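Local coordinates for protein N2152 (PDB 5U22) that probably hydrolyses rare arabinosyl substrates, as a polyspecific family 39 glycoside hydrolase of a rumen anaerobic fungus, at residues A[181-186]-A[194-199]; A[220-225]-A[269-274]; A[227-232]-A[237-242]. All blocks are in the same frame, centred on the assembly; numbering follows the deposited sequence.

Contact 1: A[181-186]-A[194-199]; sequences IGPSFS and KNFLQF
The pyrrolidine ring of Pro183 lies flat over one face of the Phe196 ring, with Pro183 CG 3.9 Å from the ring centroid and only 15° off its normal, a clear CH-pi contact. All three ring methylenes of Pro183 take part: CB reaches toward CE1 and CZ of Phe196, while CD comes within 3.7 Å of Phe196 CE2. Phe196 is brought there by its first torsion, which sets CG anti to the backbone N (chi1 172°) and carries the ring off the helix toward the strand. Phe185 adds a smaller touch. Its CZ meets Phe196 CB at 4.0 Å, the methylene arriving at the edge of the Phe185 ring near its plane, and Pro183 CG in turn sits above a face of Phe185. The peptide bond before Pro183 is cis. With an alanine here, Pro183 would probably lose the aromatic cover of its ring, and a gap would be likely to open between strand and helix. The contact joins strand 180-185 to helix 190-202, the first two elements of a beta-alpha-beta unit completed by strand 209-212, whose Ile210 touches Pro183; Trp164 of helix 160-174 packs edge-to-face on Phe196.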
ATOM      1  N   ILE A 181      12.853  -3.767   9.115  1.00 13.63           N
ATOM      2  CA  ILE A 181      11.813  -4.206   8.190  1.00 16.03           C
ATOM      3  C   ILE A 181      12.375  -5.284   7.277  1.00 16.08           C
ATOM      4  O   ILE A 181      13.457  -5.115   6.707  1.00 18.12           O
ATOM      5  CB  ILE A 181      11.298  -3.030   7.341  1.00 11.98           C
ATOM      6  CG1 ILE A 181      10.682  -1.944   8.216  1.00 17.77           C
ATOM      7  CG2 ILE A 181      10.287  -3.513   6.287  1.00 16.11           C
ATOM      8  CD1 ILE A 181      10.447  -0.644   7.451  1.00 18.23           C
ATOM      9  N   GLY A 182      11.627  -6.369   7.101  1.00 14.96           N
ATOM     10  CA  GLY A 182      12.001  -7.368   6.111  1.00 13.44           C
ATOM     11  C   GLY A 182      11.157  -8.614   6.250  1.00 14.32           C
ATOM     12  O   GLY A 182      10.218  -8.635   7.039  1.00 15.40           O
ATOM     13  N   PRO A 183      11.499  -9.675   5.511  1.00 15.08           N
ATOM     14  CA  PRO A 183      12.677  -9.835   4.654  1.00 17.09           C
ATOM     15  C   PRO A 183      12.489  -9.355   3.219  1.00 18.80           C
ATOM     16  O   PRO A 183      13.412  -9.519   2.434  1.00 18.59           O
ATOM     17  CB  PRO A 183      12.899 -11.343   4.682  1.00 14.54           C
ATOM     18  CG  PRO A 183      11.513 -11.893   4.745  1.00 18.67           C
ATOM     19  CD  PRO A 183      10.690 -10.907   5.559  1.00 16.40           C
ATOM     20  N   SER A 184      11.317  -8.801   2.887  1.00 15.17           N
ATOM     21  CA  SER A 184      11.078  -8.131   1.601  1.00 14.13           C
ATOM     22  C   SER A 184      11.078  -9.098   0.413  1.00 14.31           C
ATOM     23  O   SER A 184      11.522  -8.744  -0.682  1.00 13.78           O
ATOM     24  CB  SER A 184      12.091  -7.005   1.371  1.00 16.35           C
ATOM     25  OG  SER A 184      12.197  -6.188   2.532  1.00 17.96           O
ATOM     26  N   PHE A 185      10.543 -10.305   0.611  1.00 13.08           N
ATOM     27  CA  PHE A 185      10.451 -11.283  -0.467  1.00 13.19           C
ATOM     28  C   PHE A 185       9.738 -10.697  -1.680  1.00 18.95           C
ATOM     29  O   PHE A 185       8.777  -9.930  -1.550  1.00 15.82           O
ATOM     30  CB  PHE A 185       9.654 -12.515  -0.036  1.00 15.59           C
ATOM     31  CG  PHE A 185      10.260 -13.316   1.075  1.00 15.98           C
ATOM     32  CD1 PHE A 185      11.590 -13.662   1.072  1.00 17.44           C
ATOM     33  CD2 PHE A 185       9.449 -13.787   2.105  1.00 20.38           C
ATOM     34  CE1 PHE A 185      12.116 -14.438   2.092  1.00 17.57           C
ATOM     35  CE2 PHE A 185       9.973 -14.557   3.134  1.00 16.89           C
ATOM     36  CZ  PHE A 185      11.309 -14.886   3.121  1.00 17.70           C
ATOM     37  N   SER A 186      10.177 -11.116  -2.873  1.00 14.30           N
ATOM     38  CA  SER A 186       9.484 -10.703  -4.091  1.00 13.53           C
ATOM     39  C   SER A 186       8.078 -11.289  -4.168  1.00 16.52           C
ATOM     40  O   SER A 186       7.156 -10.650  -4.696  1.00 15.93           O
ATOM     41  CB  SER A 186      10.278 -11.117  -5.317  1.00 13.93           C
ATOM     42  OG  SER A 186       9.593 -10.708  -6.476  1.00 20.13           O
ATOM     43  N   LYS A 194       8.198 -19.444   6.538  1.00 17.77           N
ATOM     44  CA  LYS A 194       8.387 -20.219   7.760  1.00 14.99           C
ATOM     45  C   LYS A 194       9.870 -20.408   8.067  1.00 15.50           C
ATOM     46  O   LYS A 194      10.307 -20.211   9.206  1.00 18.68           O
ATOM     47  CB  LYS A 194       7.682 -21.568   7.621  1.00 14.26           C
ATOM     48  CG  LYS A 194       7.774 -22.462   8.873  1.00 16.68           C
ATOM     49  CD  LYS A 194       6.992 -23.770   8.662  1.00 20.43           C
ATOM     50  CE  LYS A 194       7.088 -24.707   9.861  1.00 23.95           C
ATOM     51  NZ  LYS A 194       6.021 -25.750   9.769  1.00 23.03           N
ATOM     52  N   ASN A 195      10.654 -20.800   7.055  1.00 16.84           N
ATOM     53  CA  ASN A 195      12.099 -20.953   7.244  1.00 13.90           C
ATOM     54  C   ASN A 195      12.711 -19.663   7.778  1.00 19.51           C
ATOM     55  O   ASN A 195      13.531 -19.679   8.699  1.00 18.11           O
ATOM     56  CB  ASN A 195      12.761 -21.368   5.933  1.00 23.21           C
ATOM     57  CG  ASN A 195      12.813 -22.892   5.745  1.00 37.57           C
ATOM     58  OD1 ASN A 195      13.094 -23.638   6.691  1.00 38.21           O
ATOM     59  ND2 ASN A 195      12.570 -23.355   4.521  1.00 38.45           N
ATOM     60  N   PHE A 196      12.296 -18.522   7.235  1.00 17.75           N
ATOM     61  CA  PHE A 196      12.827 -17.249   7.705  1.00 15.43           C
ATOM     62  C   PHE A 196      12.380 -16.943   9.130  1.00 19.15           C
ATOM     63  O   PHE A 196      13.171 -16.447   9.941  1.00 20.71           O
ATOM     64  CB  PHE A 196      12.405 -16.112   6.779  1.00 17.21           C
ATOM     65  CG  PHE A 196      12.753 -14.763   7.327  1.00 17.90           C
ATOM     66  CD1 PHE A 196      14.065 -14.327   7.303  1.00 17.04           C
ATOM     67  CD2 PHE A 196      11.785 -13.945   7.888  1.00 18.41           C
ATOM     68  CE1 PHE A 196      14.412 -13.091   7.811  1.00 16.43           C
ATOM     69  CE2 PHE A 196      12.127 -12.706   8.404  1.00 18.30           C
ATOM     70  CZ  PHE A 196      13.442 -12.282   8.364  1.00 20.59           C
ATOM     71  N   LEU A 197      11.103 -17.178   9.439  1.00 16.63           N
ATOM     72  CA  LEU A 197      10.626 -16.919  10.793  1.00 17.33           C
ATOM     73  C   LEU A 197      11.296 -17.842  11.803  1.00 18.54           C
ATOM     74  O   LEU A 197      11.652 -17.411  12.908  1.00 20.70           O
ATOM     75  CB  LEU A 197       9.107 -17.085  10.856  1.00 15.50           C
ATOM     76  CG  LEU A 197       8.352 -16.011  10.081  1.00 14.59           C
ATOM     77  CD1 LEU A 197       6.857 -16.314  10.101  1.00 15.81           C
ATOM     78  CD2 LEU A 197       8.645 -14.647  10.676  1.00 17.25           C
ATOM     79  N   GLN A 198      11.439 -19.123  11.459  1.00 18.55           N
ATOM     80  CA  GLN A 198      12.102 -20.052  12.368  1.00 19.41           C
ATOM     81  C   GLN A 198      13.546 -19.628  12.620  1.00 20.62           C
ATOM     82  O   GLN A 198      14.010 -19.604  13.767  1.00 18.02           O
ATOM     83  CB  GLN A 198      12.033 -21.470  11.809  1.00 22.03           C
ATOM     84  CG  GLN A 198      10.669 -22.130  11.997  1.00 23.18           C
ATOM     85  CD  GLN A 198      10.615 -23.537  11.425  1.00 19.97           C
ATOM     86  OE1 GLN A 198      11.249 -23.833  10.416  1.00 25.61           O
ATOM     87  NE2 GLN A 198       9.836 -24.406  12.056  1.00 31.14           N
ATOM     88  N   PHE A 199      14.268 -19.280  11.556  1.00 19.48           N
ATOM     89  CA  PHE A 199      15.633 -18.785  11.702  1.00 21.01           C
ATOM     90  C   PHE A 199      15.681 -17.541  12.578  1.00 23.62           C
ATOM     91  O   PHE A 199      16.542 -17.420  13.461  1.00 21.84           O
ATOM     92  CB  PHE A 199      16.231 -18.484  10.324  1.00 20.25           C
ATOM     93  CG  PHE A 199      17.553 -17.774  10.389  1.00 20.44           C
ATOM     94  CD1 PHE A 199      18.735 -18.495  10.493  1.00 22.93           C
ATOM     95  CD2 PHE A 199      17.620 -16.389  10.377  1.00 21.97           C
ATOM     96  CE1 PHE A 199      19.962 -17.848  10.564  1.00 18.64           C
ATOM     97  CE2 PHE A 199      18.840 -15.729  10.456  1.00 19.59           C
ATOM     98  CZ  PHE A 199      20.014 -16.457  10.552  1.00 21.94           C
TER

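Contact 2: A[220-225]-A[269-274]; sequences GVSSHF and ERYKVD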
ATOM      1  N   GLY A 220      -3.956 -14.819  -4.755  1.00 17.45           N
ATOM      2  CA  GLY A 220      -3.494 -15.416  -3.515  1.00 15.08           C
ATOM      3  C   GLY A 220      -3.170 -14.458  -2.391  1.00 17.41           C
ATOM      4  O   GLY A 220      -2.761 -14.901  -1.310  1.00 16.95           O
ATOM      5  N   VAL A 221      -3.359 -13.154  -2.615  1.00 15.30           N
ATOM      6  CA  VAL A 221      -2.926 -12.148  -1.646  1.00 15.36           C
ATOM      7  C   VAL A 221      -3.564 -12.389  -0.280  1.00 19.36           C
ATOM      8  O   VAL A 221      -2.875 -12.430   0.743  1.00 15.41           O
ATOM      9  CB  VAL A 221      -3.235 -10.734  -2.170  1.00 15.11           C
ATOM     10  CG1 VAL A 221      -3.130  -9.710  -1.026  1.00 18.68           C
ATOM     11  CG2 VAL A 221      -2.281 -10.385  -3.324  1.00 15.85           C
ATOM     12  N   SER A 222      -4.888 -12.543  -0.235  1.00 17.65           N
ATOM     13  CA  SER A 222      -5.541 -12.729   1.058  1.00 18.17           C
ATOM     14  C   SER A 222      -5.090 -14.020   1.733  1.00 15.90           C
ATOM     15  O   SER A 222      -4.926 -14.060   2.961  1.00 17.73           O
ATOM     16  CB  SER A 222      -7.061 -12.710   0.885  1.00 15.43           C
ATOM     17  OG  SER A 222      -7.456 -11.424   0.436  1.00 19.80           O
ATOM     18  N   SER A 223      -4.883 -15.083   0.948  1.00 16.18           N
ATOM     19  CA  SER A 223      -4.415 -16.344   1.520  1.00 17.40           C
ATOM     20  C   SER A 223      -3.023 -16.199   2.123  1.00 17.01           C
ATOM     21  O   SER A 223      -2.670 -16.942   3.048  1.00 16.56           O
ATOM     22  CB  SER A 223      -4.417 -17.440   0.457  1.00 20.16           C
ATOM     23  OG  SER A 223      -3.346 -17.254  -0.461  1.00 22.30           O
ATOM     24  N   HIS A 224      -2.220 -15.258   1.611  1.00 16.23           N
ATOM     25  CA  HIS A 224      -0.894 -15.024   2.171  1.00 16.87           C
ATOM     26  C   HIS A 224      -0.986 -14.410   3.560  1.00 17.31           C
ATOM     27  O   HIS A 224      -0.231 -14.790   4.461  1.00 18.87           O
ATOM     28  CB  HIS A 224      -0.086 -14.122   1.236  1.00 14.50           C
ATOM     29  CG  HIS A 224       0.093 -14.695  -0.133  1.00 16.83           C
ATOM     30  ND1 HIS A 224       0.338 -13.913  -1.244  1.00 18.93           N
ATOM     31  CD2 HIS A 224       0.033 -15.974  -0.576  1.00 16.46           C
ATOM     32  CE1 HIS A 224       0.426 -14.689  -2.313  1.00 18.07           C
ATOM     33  NE2 HIS A 224       0.248 -15.943  -1.933  1.00 18.22           N
ATOM     34  N   PHE A 225      -1.899 -13.451   3.753  1.00 15.98           N
ATOM     35  CA  PHE A 225      -2.108 -12.895   5.084  1.00 14.25           C
ATOM     36  C   PHE A 225      -2.557 -13.976   6.060  1.00 17.44           C
ATOM     37  O   PHE A 225      -2.067 -14.035   7.194  1.00 16.20           O
ATOM     38  CB  PHE A 225      -3.140 -11.758   5.038  1.00 16.34           C
ATOM     39  CG  PHE A 225      -2.743 -10.612   4.151  1.00 15.75           C
ATOM     40  CD1 PHE A 225      -1.427 -10.161   4.117  1.00 15.51           C
ATOM     41  CD2 PHE A 225      -3.683 -10.010   3.324  1.00 17.47           C
ATOM     42  CE1 PHE A 225      -1.060  -9.120   3.294  1.00 16.27           C
ATOM     43  CE2 PHE A 225      -3.336  -8.976   2.502  1.00 15.54           C
ATOM     44  CZ  PHE A 225      -2.006  -8.526   2.476  1.00 19.57           C
ATOM     45  N   GLU A 269      -7.082  -3.542   3.777  1.00 13.95           N
ATOM     46  CA  GLU A 269      -7.878  -3.057   4.897  1.00 13.66           C
ATOM     47  C   GLU A 269      -8.551  -4.212   5.626  1.00 14.46           C
ATOM     48  O   GLU A 269      -8.622  -4.219   6.859  1.00 16.04           O
ATOM     49  CB  GLU A 269      -8.919  -2.051   4.415  1.00 14.33           C
ATOM     50  CG  GLU A 269      -8.333  -0.736   3.881  1.00 12.38           C
ATOM     51  CD  GLU A 269      -7.836   0.202   4.982  1.00 15.97           C
ATOM     52  OE1 GLU A 269      -8.064  -0.084   6.189  1.00 18.58           O
ATOM     53  OE2 GLU A 269      -7.213   1.225   4.623  1.00 19.46           O
ATOM     54  N   ARG A 270      -9.031  -5.210   4.883  1.00 14.16           N
ATOM     55  CA  ARG A 270      -9.714  -6.342   5.508  1.00 14.63           C
ATOM     56  C   ARG A 270      -8.802  -7.075   6.485  1.00 14.02           C
ATOM     57  O   ARG A 270      -9.253  -7.545   7.536  1.00 15.97           O
ATOM     58  CB  ARG A 270     -10.221  -7.294   4.426  1.00 10.60           C
ATOM     59  CG  ARG A 270     -10.926  -8.541   4.937  1.00 13.80           C
ATOM     60  CD  ARG A 270     -11.672  -9.248   3.785  1.00 18.98           C
ATOM     61  NE  ARG A 270     -12.575  -8.333   3.073  1.00 13.67           N
ATOM     62  CZ  ARG A 270     -12.477  -8.041   1.774  1.00 13.62           C
ATOM     63  NH1 ARG A 270     -11.537  -8.605   1.014  1.00 13.67           N
ATOM     64  NH2 ARG A 270     -13.323  -7.186   1.226  1.00 13.91           N
ATOM     65  N   TYR A 271      -7.517  -7.174   6.164  1.00 14.37           N
ATOM     66  CA  TYR A 271      -6.572  -7.913   6.991  1.00 15.10           C
ATOM     67  C   TYR A 271      -5.707  -6.998   7.848  1.00 19.80           C
ATOM     68  O   TYR A 271      -4.730  -7.461   8.451  1.00 16.83           O
ATOM     69  CB  TYR A 271      -5.720  -8.832   6.109  1.00 18.15           C
ATOM     70  CG  TYR A 271      -6.539 -10.007   5.614  1.00 18.54           C
ATOM     71  CD1 TYR A 271      -6.681 -11.145   6.395  1.00 16.83           C
ATOM     72  CD2 TYR A 271      -7.219  -9.952   4.400  1.00 15.73           C
ATOM     73  CE1 TYR A 271      -7.448 -12.222   5.962  1.00 16.35           C
ATOM     74  CE2 TYR A 271      -7.992 -11.015   3.967  1.00 17.24           C
ATOM     75  CZ  TYR A 271      -8.100 -12.145   4.750  1.00 21.07           C
ATOM     76  OH  TYR A 271      -8.869 -13.197   4.322  1.00 19.25           O
ATOM     77  N   LYS A 272      -6.060  -5.719   7.935  1.00 15.14           N
ATOM     78  CA  LYS A 272      -5.406  -4.778   8.845  1.00 16.17           C
ATOM     79  C   LYS A 272      -3.913  -4.664   8.553  1.00 17.20           C
ATOM     80  O   LYS A 272      -3.079  -4.576   9.458  1.00 17.38           O
ATOM     81  CB  LYS A 272      -5.666  -5.153  10.301  1.00 18.37           C
ATOM     82  CG  LYS A 272      -7.164  -5.162  10.637  1.00 20.92           C
ATOM     83  CD  LYS A 272      -7.428  -5.426  12.113  1.00 19.45           C
ATOM     84  CE  LYS A 272      -8.367  -6.602  12.294  1.00 34.20           C
ATOM     85  N   VAL A 273      -3.578  -4.660   7.264  1.00 19.49           N
ATOM     86  CA  VAL A 273      -2.207  -4.390   6.852  1.00 14.78           C
ATOM     87  C   VAL A 273      -1.791  -3.020   7.369  1.00 15.50           C
ATOM     88  O   VAL A 273      -2.563  -2.055   7.328  1.00 15.64           O
ATOM     89  CB  VAL A 273      -2.100  -4.484   5.323  1.00 12.71           C
ATOM     90  CG1 VAL A 273      -0.813  -3.840   4.822  1.00 15.31           C
ATOM     91  CG2 VAL A 273      -2.157  -5.941   4.904  1.00 16.40           C
ATOM     92  N   ASP A 274      -0.562  -2.935   7.877  1.00 14.33           N
ATOM     93  CA  ASP A 274      -0.100  -1.673   8.440  1.00 16.40           C
ATOM     94  C   ASP A 274       0.191  -0.650   7.347  1.00 18.79           C
ATOM     95  O   ASP A 274      -0.175   0.528   7.476  1.00 15.43           O
ATOM     96  CB  ASP A 274       1.137  -1.909   9.304  1.00 15.22           C
ATOM     97  CG  ASP A 274       1.494  -0.703  10.122  1.00 23.07           C
ATOM     98  OD1 ASP A 274       0.694  -0.334  11.006  1.00 23.17           O
ATOM     99  OD2 ASP A 274       2.570  -0.131   9.887  1.00 21.13           O
TER
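Phe225 and Tyr271 share the same first torsion, each with CG anti to its carbonyl carbon (chi1 -60° and -73°), and this turns both rings into the space between their two backbones. There they meet obliquely, with centroids 5.5 Å apart and planes inclined by 41°, so the pair is neither a stack nor an edge-to-face arrangement. The closest approach is between Phe225 CD2 and Tyr271 CB at 3.6 Å, and Phe225 CB lies against CG and CD1 of the tyrosine ring. Val273 supplies the third apolar group. Its CG2 methyl stands over a face of the Phe225 ring, 4.0 Å from the centroid, and comes within 3.5 Å of Phe225 CZ in a CH-pi contact. The carbonyl oxygen of Val221 lies above the opposite face of the same ring, toward its rim, so the phenyl group is bounded on both sides. Farther out, Ser222 rests against the outer part of the tyrosine ring, its CB and OG both near Tyr271 CE2. The two hydroxyls do not bond to each other: Ser222 OG and Tyr271 OH each bond to a different carboxylate oxygen of Glu324, and Tyr271 OH also bonds to Arg226.

Tyr271 and Val273 can face the same partner because the chain turns between them. Lys272, with positive phi, is the C-prime residue of a Schellman motif in which Val273 N bonds to Phe268 O and Lys272 N to Glu269 O at 3.2 Å. The contact thus packs the beginning of helix 221-235 against the end of helix 258-270 and the loop leading into strand 275-278, beside the connection between strands 315-320 and 330-336 that carries Glu324.

Contact 3: A[227-232]-A[237-242]; sequences SYRNLE and ISERPI. With EDO (1,2-ethanediol), chain E.
Glu232 meets the 237-242 segment with both its backbone and its carboxylate. Its carbonyl oxygen accepts from Ile237 N at 2.9 Å along an almost straight line (176°), a backbone bond at the end of the helix. The side chain, extended beyond CG (chi2 -177°), carries the carboxylate to the next part of the loop. There Glu232 OE2 takes the backbone N-H of Arg240 at 2.8 Å on its syn side, 25° out of the carboxylate plane. The same oxygen receives a weak bond from Tyr228 OH at 2.7 Å, and that hydroxyl also lies against CB and CG of Arg240. Glu232 OE1 is served by a water, 2.9 Å away, which donates to it and to Arg240 O (2.8 Å) while accepting from Arg229 NE (2.6 Å). One water therefore links the carboxylate, the loop carbonyl and the guanidinium edge.

Arg229 NH2 has its own acceptor in Tyr271 O, and the CD1 methyl of Ile242 lies over the guanidinium face, 3.4 Å from NH2. Glu239 OE2 is near Arg229 but well out of the guanidinium plane, so only their charges interact. Arg240 turns its head outward: NE bonds to Pro207 O, NH1 to Ser238 O, and NH2 to O1 of a 1,2-ethanediol at 3.3 Å, probably picked up from the crystallisation liquor. The arrangement belongs to the alpha-to-beta turn of a TIM barrel, where the chain leaves helix 221-235 and is fastened back onto it before entering strand 242-247.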
ATOM      1  N   SER A 227      -2.043 -17.266   5.819  1.00 18.47           N
ATOM      2  CA  SER A 227      -0.891 -18.135   6.036  1.00 16.05           C
ATOM      3  C   SER A 227       0.087 -17.500   7.011  1.00 19.53           C
ATOM      4  O   SER A 227       0.531 -18.135   7.978  1.00 17.05           O
ATOM      5  CB  SER A 227      -0.197 -18.432   4.703  1.00 17.79           C
ATOM      6  OG  SER A 227       1.075 -19.041   4.922  1.00 20.17           O
ATOM      7  N   TYR A 228       0.405 -16.223   6.796  1.00 15.83           N
ATOM      8  CA  TYR A 228       1.416 -15.582   7.626  1.00 16.76           C
ATOM      9  C   TYR A 228       0.962 -15.510   9.083  1.00 19.13           C
ATOM     10  O   TYR A 228       1.708 -15.872  10.000  1.00 16.94           O
ATOM     11  CB  TYR A 228       1.769 -14.194   7.080  1.00 20.30           C
ATOM     12  CG  TYR A 228       2.687 -13.519   8.053  1.00 17.19           C
ATOM     13  CD1 TYR A 228       4.008 -13.913   8.152  1.00 20.69           C
ATOM     14  CD2 TYR A 228       2.215 -12.557   8.937  1.00 20.07           C
ATOM     15  CE1 TYR A 228       4.849 -13.349   9.082  1.00 20.76           C
ATOM     16  CE2 TYR A 228       3.047 -11.989   9.874  1.00 17.28           C
ATOM     17  CZ  TYR A 228       4.364 -12.399   9.943  1.00 21.44           C
ATOM     18  OH  TYR A 228       5.204 -11.843  10.870  1.00 19.43           O
ATOM     19  N   ARG A 229      -0.274 -15.077   9.322  1.00 17.21           N
ATOM     20  CA  ARG A 229      -0.718 -14.978  10.707  1.00 18.00           C
ATOM     21  C   ARG A 229      -0.837 -16.350  11.365  1.00 17.14           C
ATOM     22  O   ARG A 229      -0.609 -16.473  12.573  1.00 20.47           O
ATOM     23  CB  ARG A 229      -2.036 -14.209  10.766  1.00 23.82           C
ATOM     24  CG  ARG A 229      -1.884 -12.763  10.250  1.00 25.01           C
ATOM     25  CD  ARG A 229      -2.169 -11.754  11.333  1.00 26.85           C
ATOM     26  NE  ARG A 229      -1.900 -10.359  10.957  1.00 27.45           N
ATOM     27  CZ  ARG A 229      -2.724  -9.576  10.248  1.00 29.50           C
ATOM     28  NH1 ARG A 229      -3.879 -10.041   9.773  1.00 25.28           N
ATOM     29  NH2 ARG A 229      -2.383  -8.311   9.994  1.00 24.77           N
ATOM     30  N   ASN A 230      -1.168 -17.391  10.598  1.00 18.37           N
ATOM     31  CA  ASN A 230      -1.150 -18.738  11.163  1.00 18.31           C
ATOM     32  C   ASN A 230       0.272 -19.192  11.487  1.00 23.60           C
ATOM     33  O   ASN A 230       0.491 -19.887  12.487  1.00 20.41           O
ATOM     34  CB  ASN A 230      -1.823 -19.723  10.217  1.00 23.38           C
ATOM     35  CG  ASN A 230      -3.320 -19.814  10.443  1.00 32.28           C
ATOM     36  OD1 ASN A 230      -3.790 -19.892  11.582  1.00 36.33           O
ATOM     37  ND2 ASN A 230      -4.077 -19.817   9.356  1.00 32.91           N
ATOM     38  N   LEU A 231       1.254 -18.802  10.668  1.00 19.43           N
ATOM     39  CA  LEU A 231       2.646 -19.118  10.991  1.00 21.50           C
ATOM     40  C   LEU A 231       3.083 -18.448  12.292  1.00 21.35           C
ATOM     41  O   LEU A 231       3.742 -19.074  13.131  1.00 24.25           O
ATOM     42  CB  LEU A 231       3.575 -18.697   9.851  1.00 20.29           C
ATOM     43  CG  LEU A 231       3.687 -19.572   8.605  1.00 19.08           C
ATOM     44  CD1 LEU A 231       4.695 -18.956   7.626  1.00 16.05           C
ATOM     45  CD2 LEU A 231       4.073 -21.009   8.968  1.00 20.20           C
ATOM     46  N   GLU A 232       2.728 -17.176  12.479  1.00 22.27           N
ATOM     47  CA  GLU A 232       3.036 -16.510  13.741  1.00 19.50           C
ATOM     48  C   GLU A 232       2.463 -17.285  14.921  1.00 22.38           C
ATOM     49  O   GLU A 232       3.141 -17.482  15.936  1.00 22.50           O
ATOM     50  CB  GLU A 232       2.489 -15.086  13.739  1.00 20.94           C
ATOM     51  CG  GLU A 232       3.233 -14.106  12.855  1.00 18.50           C
ATOM     52  CD  GLU A 232       2.654 -12.723  13.002  1.00 26.36           C
ATOM     53  OE1 GLU A 232       1.424 -12.629  13.225  1.00 19.60           O
ATOM     54  OE2 GLU A 232       3.424 -11.745  12.923  1.00 21.61           O
ATOM     55  N   ILE A 237       5.207 -16.554  17.728  1.00 18.75           N
ATOM     56  CA  ILE A 237       5.748 -15.229  17.442  1.00 21.42           C
ATOM     57  C   ILE A 237       4.636 -14.216  17.672  1.00 19.05           C
ATOM     58  O   ILE A 237       3.531 -14.374  17.139  1.00 19.61           O
ATOM     59  CB  ILE A 237       6.292 -15.152  16.003  1.00 23.50           C
ATOM     60  CG1 ILE A 237       7.441 -16.154  15.824  1.00 19.82           C
ATOM     61  CG2 ILE A 237       6.747 -13.734  15.672  1.00 22.43           C
ATOM     62  CD1 ILE A 237       7.922 -16.314  14.394  1.00 18.61           C
ATOM     63  N   SER A 238       4.904 -13.198  18.487  1.00 20.76           N
ATOM     64  CA  SER A 238       3.898 -12.170  18.713  1.00 18.77           C
ATOM     65  C   SER A 238       3.620 -11.419  17.413  1.00 28.06           C
ATOM     66  O   SER A 238       4.519 -11.195  16.596  1.00 22.26           O
ATOM     67  CB  SER A 238       4.334 -11.208  19.819  1.00 26.86           C
ATOM     68  OG  SER A 238       5.605 -10.659  19.558  1.00 33.39           O
ATOM     69  N   GLU A 239       2.355 -11.048  17.224  1.00 21.38           N
ATOM     70  CA  GLU A 239       1.891 -10.474  15.967  1.00 21.64           C
ATOM     71  C   GLU A 239       2.723  -9.264  15.549  1.00 19.54           C
ATOM     72  O   GLU A 239       2.884  -8.309  16.314  1.00 20.37           O
ATOM     73  CB  GLU A 239       0.424 -10.087  16.119  1.00 27.74           C
ATOM     74  CG  GLU A 239      -0.314  -9.914  14.824  1.00 35.33           C
ATOM     75  CD  GLU A 239      -1.650  -9.237  15.010  1.00 38.81           C
ATOM     76  OE1 GLU A 239      -2.503  -9.813  15.714  1.00 42.25           O
ATOM     77  OE2 GLU A 239      -1.844  -8.134  14.449  1.00 44.03           O
ATOM     78  N   ARG A 240       3.254  -9.304  14.290  1.00 20.54           N
ATOM     79  CA  ARG A 240       4.013  -8.210  13.689  1.00 19.38           C
ATOM     80  C   ARG A 240       3.120  -7.380  12.770  1.00 19.22           C
ATOM     81  O   ARG A 240       2.251  -7.933  12.089  1.00 18.10           O
ATOM     82  CB  ARG A 240       5.190  -8.741  12.867  1.00 18.58           C
ATOM     83  CG  ARG A 240       6.225  -9.537  13.654  1.00 24.12           C
ATOM     84  CD  ARG A 240       6.604  -8.761  14.880  1.00 26.25           C
ATOM     85  NE  ARG A 240       7.945  -9.016  15.391  1.00 21.29           N
ATOM     86  CZ  ARG A 240       8.209  -9.751  16.465  1.00 23.78           C
ATOM     87  NH1 ARG A 240       7.225 -10.361  17.124  1.00 24.26           N
ATOM     88  NH2 ARG A 240       9.461  -9.884  16.880  1.00 21.62           N
ATOM     89  N   PRO A 241       3.320  -6.058  12.729  1.00 16.35           N
ATOM     90  CA  PRO A 241       2.716  -5.255  11.655  1.00 19.73           C
ATOM     91  C   PRO A 241       3.221  -5.734  10.308  1.00 19.45           C
ATOM     92  O   PRO A 241       4.382  -6.126  10.169  1.00 18.39           O
ATOM     93  CB  PRO A 241       3.208  -3.829  11.939  1.00 19.56           C
ATOM     94  CG  PRO A 241       3.728  -3.849  13.339  1.00 23.34           C
ATOM     95  CD  PRO A 241       4.156  -5.252  13.632  1.00 19.08           C
ATOM     96  N   ILE A 242       2.343  -5.671   9.306  1.00 14.71           N
ATOM     97  CA  ILE A 242       2.641  -6.132   7.954  1.00 13.49           C
ATOM     98  C   ILE A 242       2.794  -4.925   7.042  1.00 16.79           C
ATOM     99  O   ILE A 242       1.927  -4.044   7.023  1.00 15.38           O
ATOM    100  CB  ILE A 242       1.536  -7.057   7.421  1.00 15.86           C
ATOM    101  CG1 ILE A 242       1.395  -8.294   8.303  1.00 19.17           C
ATOM    102  CG2 ILE A 242       1.809  -7.429   5.963  1.00 18.55           C
ATOM    103  CD1 ILE A 242       0.176  -9.130   7.955  1.00 15.65           C
TER
HETATM  104  C1  EDO E 504       9.193 -11.876  20.348  1.00 21.96           C
HETATM  105  O1  EDO E 504       9.266 -10.469  20.100  1.00 27.54           O
HETATM  106  C2  EDO E 504       8.147 -12.556  19.492  1.00 11.52           C
HETATM  107  O2  EDO E 504       7.986 -13.918  19.881  1.00 30.75           O
HETATM  108  O   HOH W   1       0.570 -10.206  11.878  1.00 23.46           O

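Overall arrangement
The three contacts lie in consecutive parts of the TIM barrel, between strand 180-185 and the start of strand 275-278. Contacts 2 and 3 share helix 221-235, one at its beginning and the other toward its end, with centres about 11 Å apart; they join directly through a probable hydrogen bond from Asp274 N to Ile242 O at 2.9 Å, which pairs the entry to strand 275-278 with strand 242-247. Contact 1 lies one helix earlier, its centre also about 11 Å from that of contact 3, and Leu197 packs on Tyr228, Leu231 and Ile237. Contacts 1 and 2 do not touch, their nearest atoms being about 8 Å apart. A bound BTB molecule lies about 10 Å from the side chain of Phe185 in contact 1.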